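Local coordinates for thermotoga maritima TmcAL (Thermotoga maritima, PDB 5Y0T), which belongs to the HIGH nucleotidyl transferase family of the HUP clan and holds adenosine-5'-rp-alpha-thio-triphosphate in a pocket of its fold, at residues A[254-259]-A[395-400]; A[326-331]-A[378-383]. All coordinates share one frame; numbering follows the deposited sequence.

Contact 1: A[254-259]-A[395-400]; sequences GDFLLS and TNFYSM
A buried aromatic cluster between helices 254-261 and 381-399 includes the rings of F256 and F397, which meet as a T-shaped (edge-to-face) pair. The ring centroids lie 5.0 Å apart and the planes are turned by 70°. F397 presents its CE1-CZ side over one face of F256, displaced toward the rim; F397 CE1 comes to 3.5 Å from F256 CE1, and F397 CZ to 3.6 Å from F256 CD1. Both side chains leave their helices with CG opposite the backbone N (chi1 -172° for F256, 178° for F397), and this extension lets two rings span backbones whose nearest CA atoms, those of F256 and F397, are 10.5 Å apart. Phenylalanine suits such a place, being long, flat and without polar atoms to satisfy. The cluster continues to F401 and F319, whose rings also meet F397, and it reaches the subunit interface, where F256 stacks on F256 of the second subunit. Beside F256, D255 turns to the partner chain and forms a salt bridge with R408 of the second subunit. On the F256 helix, S259 OG bonds back to D255 O at 2.9 Å, a serine hydroxyl satisfied by its own helix.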
loop_
_atom_site.group_PDB
_atom_site.type_symbol
_atom_site.label_atom_id
_atom_site.label_comp_id
_atom_site.label_asym_id
_atom_site.label_seq_id
_atom_site.Cartn_x
_atom_site.Cartn_y
_atom_site.Cartn_z
ATOM N N GLY A 254 -0.697 -11.834 0.543
ATOM C CA GLY A 254 0.692 -11.847 0.126
ATOM C C GLY A 254 1.000 -10.883 -1.012
ATOM O O GLY A 254 1.989 -10.143 -0.957
ATOM N N ASP A 255 0.174 -10.886 -2.054
ATOM C CA ASP A 255 0.456 -10.009 -3.188
ATOM C C ASP A 255 0.352 -8.545 -2.756
ATOM O O ASP A 255 1.131 -7.714 -3.237
ATOM C CB ASP A 255 -0.480 -10.275 -4.377
ATOM C CG ASP A 255 -0.011 -11.425 -5.265
ATOM O OD1 ASP A 255 1.054 -12.026 -5.002
ATOM O OD2 ASP A 255 -0.705 -11.719 -6.259
ATOM N N PHE A 256 -0.580 -8.222 -1.847
ATOM C CA PHE A 256 -0.653 -6.847 -1.355
ATOM C C PHE A 256 0.638 -6.449 -0.656
ATOM O O PHE A 256 1.204 -5.397 -0.952
ATOM C CB PHE A 256 -1.819 -6.595 -0.380
ATOM C CG PHE A 256 -1.973 -5.135 -0.046
ATOM C CD1 PHE A 256 -1.228 -4.555 0.966
ATOM C CD2 PHE A 256 -2.803 -4.324 -0.804
ATOM C CE1 PHE A 256 -1.327 -3.199 1.232
ATOM C CE2 PHE A 256 -2.910 -2.960 -0.539
ATOM C CZ PHE A 256 -2.171 -2.404 0.471
ATOM N N LEU A 257 1.079 -7.275 0.290
ATOM C CA LEU A 257 2.267 -6.970 1.079
ATOM C C LEU A 257 3.480 -6.774 0.177
ATOM O O LEU A 257 4.221 -5.789 0.292
ATOM C CB LEU A 257 2.532 -8.094 2.090
ATOM C CG LEU A 257 1.481 -8.189 3.190
ATOM C CD1 LEU A 257 1.735 -9.401 4.081
ATOM C CD2 LEU A 257 1.460 -6.912 3.996
ATOM N N LEU A 258 3.654 -7.705 -0.753
ATOM C CA LEU A 258 4.816 -7.674 -1.619
ATOM C C LEU A 258 4.771 -6.437 -2.519
ATOM O O LEU A 258 5.786 -5.746 -2.689
ATOM C CB LEU A 258 4.909 -8.962 -2.448
ATOM C CG LEU A 258 6.068 -9.013 -3.458
ATOM C CD1 LEU A 258 7.398 -8.766 -2.752
ATOM C CD2 LEU A 258 6.103 -10.352 -4.199
ATOM N N SER A 259 3.596 -6.152 -3.074
ATOM C CA SER A 259 3.429 -4.995 -3.949
ATOM C C SER A 259 3.641 -3.692 -3.173
ATOM O O SER A 259 4.262 -2.751 -3.658
ATOM C CB SER A 259 2.037 -5.006 -4.599
ATOM O OG SER A 259 1.893 -6.098 -5.492
ATOM N N THR A 395 -8.696 -3.676 11.102
ATOM C CA THR A 395 -9.996 -4.268 10.777
ATOM C C THR A 395 -10.416 -3.961 9.351
ATOM O O THR A 395 -10.879 -4.840 8.618
ATOM C CB THR A 395 -11.106 -3.765 11.758
ATOM O OG1 THR A 395 -10.721 -4.082 13.097
ATOM C CG2 THR A 395 -12.448 -4.419 11.481
ATOM N N ASN A 396 -10.268 -2.706 8.952
ATOM C CA ASN A 396 -10.692 -2.306 7.620
ATOM C C ASN A 396 -9.868 -2.974 6.525
ATOM O O ASN A 396 -10.403 -3.368 5.486
ATOM C CB ASN A 396 -10.625 -0.787 7.490
ATOM C CG ASN A 396 -11.694 -0.093 8.316
ATOM O OD1 ASN A 396 -12.683 -0.717 8.719
ATOM N ND2 ASN A 396 -11.522 1.208 8.549
ATOM N N PHE A 397 -8.568 -3.099 6.766
ATOM C CA PHE A 397 -7.674 -3.753 5.830
ATOM C C PHE A 397 -7.995 -5.246 5.752
ATOM O O PHE A 397 -8.162 -5.811 4.677
ATOM C CB PHE A 397 -6.229 -3.530 6.259
ATOM C CG PHE A 397 -5.211 -4.217 5.384
ATOM C CD1 PHE A 397 -4.839 -3.665 4.167
ATOM C CD2 PHE A 397 -4.601 -5.404 5.798
ATOM C CE1 PHE A 397 -3.876 -4.300 3.357
ATOM C CE2 PHE A 397 -3.644 -6.045 5.003
ATOM C CZ PHE A 397 -3.275 -5.489 3.786
ATOM N N TYR A 398 -8.092 -5.882 6.909
ATOM C CA TYR A 398 -8.436 -7.307 6.970
ATOM C C TYR A 398 -9.702 -7.676 6.171
ATOM O O TYR A 398 -9.721 -8.671 5.432
ATOM C CB TYR A 398 -8.592 -7.693 8.441
ATOM C CG TYR A 398 -8.995 -9.123 8.720
ATOM C CD1 TYR A 398 -10.338 -9.502 8.712
ATOM C CD2 TYR A 398 -8.043 -10.077 9.063
ATOM C CE1 TYR A 398 -10.718 -10.807 9.003
ATOM C CE2 TYR A 398 -8.417 -11.391 9.375
ATOM C CZ TYR A 398 -9.757 -11.742 9.340
ATOM O OH TYR A 398 -10.150 -13.034 9.625
ATOM N N SER A 399 -10.760 -6.875 6.313
ATOM C CA SER A 399 -12.054 -7.194 5.704
ATOM C C SER A 399 -12.012 -7.191 4.171
ATOM O O SER A 399 -12.845 -7.834 3.528
ATOM C CB SER A 399 -13.125 -6.214 6.203
ATOM O OG SER A 399 -13.190 -6.284 7.616
ATOM N N MET A 400 -11.045 -6.486 3.583
ATOM C CA MET A 400 -10.863 -6.548 2.118
ATOM C C MET A 400 -10.488 -7.957 1.657
ATOM O O MET A 400 -10.548 -8.269 0.461
ATOM C CB MET A 400 -9.793 -5.561 1.652
ATOM C CG MET A 400 -10.303 -4.129 1.454
ATOM S SD MET A 400 -11.728 -4.062 0.352
ATOM C CE MET A 400 -11.028 -4.652 -1.213
#

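Contact 2: A[326-331]-A[378-383]; sequences VEKSNT and PVDKQL. With EDO (1,2-ethanediol), chain G.
With CG placed opposite its carbonyl carbon and a bend at chi3 (63°), the chain of K328 carries its ammonium group to D380, whose own CG lies opposite the backbone N. The two side chains cross at about a right angle, and K328 NZ donates to D380 OD2 at 2.8 Å, a hydrogen-bonded salt bridge. The nitrogen arrives on the syn side of the oxygen, 23° out of the carboxylate plane. K332, a turn further along the helix of K328, makes a second salt bridge with D380 OD2, so two lysines share one carboxylate oxygen, an arrangement that should favour the charged form of the aspartate.

The other oxygen has a different task. L383 N donates to D380 OD1 at 3.0 Å in a nearly straight bond (170° at the hydrogen), approaching from above the carboxylate plane. A short acidic side chain suits this position because it can fold back to a backbone N-H of the first turn while still facing the lysines.

Besides the charges, the methyl groups of L383 pack on the helix of K328 and S329. L383, pointing toward the other helix, sets CD1 3.7 Å from S329 OG and 4.1 Å from K328 CB, while its CD2 lies 3.9 Å from K328 O. A branched leucine can thus rest on the helix backbone and beside a small serine, where the nearest CA atoms of the two segments, S329 and L383, are 7.4 Å apart. The serine hydroxyl is hydrogen-bonded to F325 O within its own helix, which leaves its polar end satisfied next to the methyl group. A 1,2-ethanediol, probably from the crystallisation liquor, sits beside P378 and V379; its O1 makes a weak hydrogen bond to P378 O (3.4 Å), and Q335 also bonds to it. The arrangement is an N-cap: D380 stands right before helix 381-399, and its carboxylate is also tied by salt bridges to the neighbouring helix 323-332.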
loop_
_atom_site.group_PDB
_atom_site.type_symbol
_atom_site.label_atom_id
_atom_site.label_comp_id
_atom_site.label_asym_id
_atom_site.label_seq_id
_atom_site.Cartn_x
_atom_site.Cartn_y
_atom_site.Cartn_z
ATOM N N VAL A 326 5.592 2.858 18.847
ATOM C CA VAL A 326 5.738 1.626 19.635
ATOM C C VAL A 326 6.488 1.907 20.944
ATOM O O VAL A 326 6.161 1.340 21.994
ATOM C CB VAL A 326 6.456 0.508 18.837
ATOM C CG1 VAL A 326 6.693 -0.707 19.707
ATOM C CG2 VAL A 326 5.626 0.114 17.639
ATOM N N GLU A 327 7.467 2.805 20.897
ATOM C CA GLU A 327 8.202 3.163 22.103
ATOM C C GLU A 327 7.262 3.762 23.155
ATOM O O GLU A 327 7.320 3.401 24.325
ATOM C CB GLU A 327 9.332 4.143 21.787
ATOM C CG GLU A 327 10.067 4.646 23.029
ATOM C CD GLU A 327 10.860 3.547 23.714
ATOM O OE1 GLU A 327 11.156 2.524 23.050
ATOM O OE2 GLU A 327 11.187 3.704 24.911
ATOM N N LYS A 328 6.410 4.687 22.737
ATOM C CA LYS A 328 5.430 5.262 23.651
ATOM C C LYS A 328 4.414 4.221 24.130
ATOM O O LYS A 328 4.026 4.213 25.305
ATOM C CB LYS A 328 4.694 6.429 22.990
ATOM C CG LYS A 328 5.506 7.717 22.902
ATOM C CD LYS A 328 4.629 8.884 22.461
ATOM C CE LYS A 328 3.525 9.171 23.482
ATOM N NZ LYS A 328 2.698 10.373 23.131
ATOM N N SER A 329 3.966 3.356 23.227
ATOM C CA SER A 329 3.005 2.325 23.618
ATOM C C SER A 329 3.628 1.354 24.628
ATOM O O SER A 329 2.947 0.875 25.531
ATOM C CB SER A 329 2.495 1.552 22.401
ATOM O OG SER A 329 1.846 2.407 21.469
ATOM N N ASN A 330 4.922 1.077 24.487
ATOM C CA ASN A 330 5.578 0.108 25.372
ATOM C C ASN A 330 6.036 0.716 26.698
ATOM O O ASN A 330 6.544 0.018 27.574
ATOM C CB ASN A 330 6.764 -0.535 24.649
ATOM C CG ASN A 330 6.317 -1.604 23.675
ATOM O OD1 ASN A 330 5.136 -1.981 23.664
ATOM N ND2 ASN A 330 7.254 -2.118 22.862
ATOM N N THR A 331 5.861 2.024 26.813
ATOM C CA THR A 331 6.154 2.789 28.023
ATOM C C THR A 331 4.854 3.110 28.765
ATOM O O THR A 331 4.680 2.763 29.930
ATOM C CB THR A 331 6.909 4.099 27.693
ATOM O OG1 THR A 331 8.135 3.784 27.028
ATOM C CG2 THR A 331 7.234 4.872 28.966
ATOM N N PRO A 378 -6.320 10.287 33.276
ATOM C CA PRO A 378 -5.306 11.128 32.629
ATOM C C PRO A 378 -4.545 10.395 31.534
ATOM O O PRO A 378 -3.325 10.229 31.614
ATOM C CB PRO A 378 -4.381 11.500 33.791
ATOM C CG PRO A 378 -4.462 10.302 34.695
ATOM C CD PRO A 378 -5.897 9.836 34.614
ATOM N N VAL A 379 -5.265 9.950 30.516
ATOM C CA VAL A 379 -4.632 9.219 29.424
ATOM C C VAL A 379 -3.857 10.161 28.502
ATOM O O VAL A 379 -4.015 11.392 28.540
ATOM C CB VAL A 379 -5.669 8.429 28.614
ATOM C CG1 VAL A 379 -6.373 7.456 29.517
ATOM C CG2 VAL A 379 -6.710 9.387 28.004
ATOM N N ASP A 380 -2.987 9.571 27.696
ATOM C CA ASP A 380 -2.290 10.304 26.652
ATOM C C ASP A 380 -3.230 10.351 25.455
ATOM O O ASP A 380 -3.502 9.324 24.823
ATOM C CB ASP A 380 -0.977 9.595 26.317
ATOM C CG ASP A 380 -0.151 10.310 25.264
ATOM O OD1 ASP A 380 -0.718 10.889 24.322
ATOM O OD2 ASP A 380 1.091 10.254 25.376
ATOM N N LYS A 381 -3.699 11.547 25.116
ATOM C CA LYS A 381 -4.772 11.668 24.131
ATOM C C LYS A 381 -4.289 11.314 22.734
ATOM O O LYS A 381 -4.954 10.559 22.008
ATOM C CB LYS A 381 -5.368 13.081 24.149
ATOM C CG LYS A 381 -6.228 13.344 25.385
ATOM C CD LYS A 381 -7.164 14.525 25.156
ATOM C CE LYS A 381 -8.304 14.550 26.171
ATOM N NZ LYS A 381 -7.829 14.916 27.526
ATOM N N GLN A 382 -3.129 11.835 22.354
ATOM C CA GLN A 382 -2.621 11.543 21.015
ATOM C C GLN A 382 -2.309 10.051 20.868
ATOM O O GLN A 382 -2.617 9.455 19.845
ATOM C CB GLN A 382 -1.386 12.392 20.696
ATOM C CG GLN A 382 -1.041 12.428 19.196
ATOM C CD GLN A 382 -2.283 12.500 18.287
ATOM O OE1 GLN A 382 -2.493 11.624 17.439
ATOM N NE2 GLN A 382 -3.103 13.546 18.462
ATOM N N LEU A 383 -1.731 9.440 21.900
ATOM C CA LEU A 383 -1.425 8.007 21.852
ATOM C C LEU A 383 -2.703 7.162 21.750
ATOM O O LEU A 383 -2.790 6.191 20.959
ATOM C CB LEU A 383 -0.616 7.600 23.083
ATOM C CG LEU A 383 -0.113 6.155 23.080
ATOM C CD1 LEU A 383 0.772 5.891 21.856
ATOM C CD2 LEU A 383 0.659 5.914 24.365
HETATM C C1 EDO G . -2.864 5.758 30.806
HETATM O O1 EDO G . -3.224 6.804 31.729
HETATM C C2 EDO G . -1.452 5.255 31.117
HETATM O O2 EDO G . -0.480 6.031 30.377
#

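In the fold
Helix 381-399 serves both contacts: contact 2 engages its beginning, against helix 323-332, and contact 1 its far end, against helix 254-261. Their centres are 26 Å apart and their nearest atoms about 15 Å, so they do not touch, and in sequence both segments of contact 2 fall between the two of contact 1. Chemistry follows place. Contact 1 is buried and joins its segments through aromatic rings alone, close to the second subunit. Contact 2 is partly buried, combining charged groups near the surface with a buried leucine, and lies within a single subunit, away from the dimer partner.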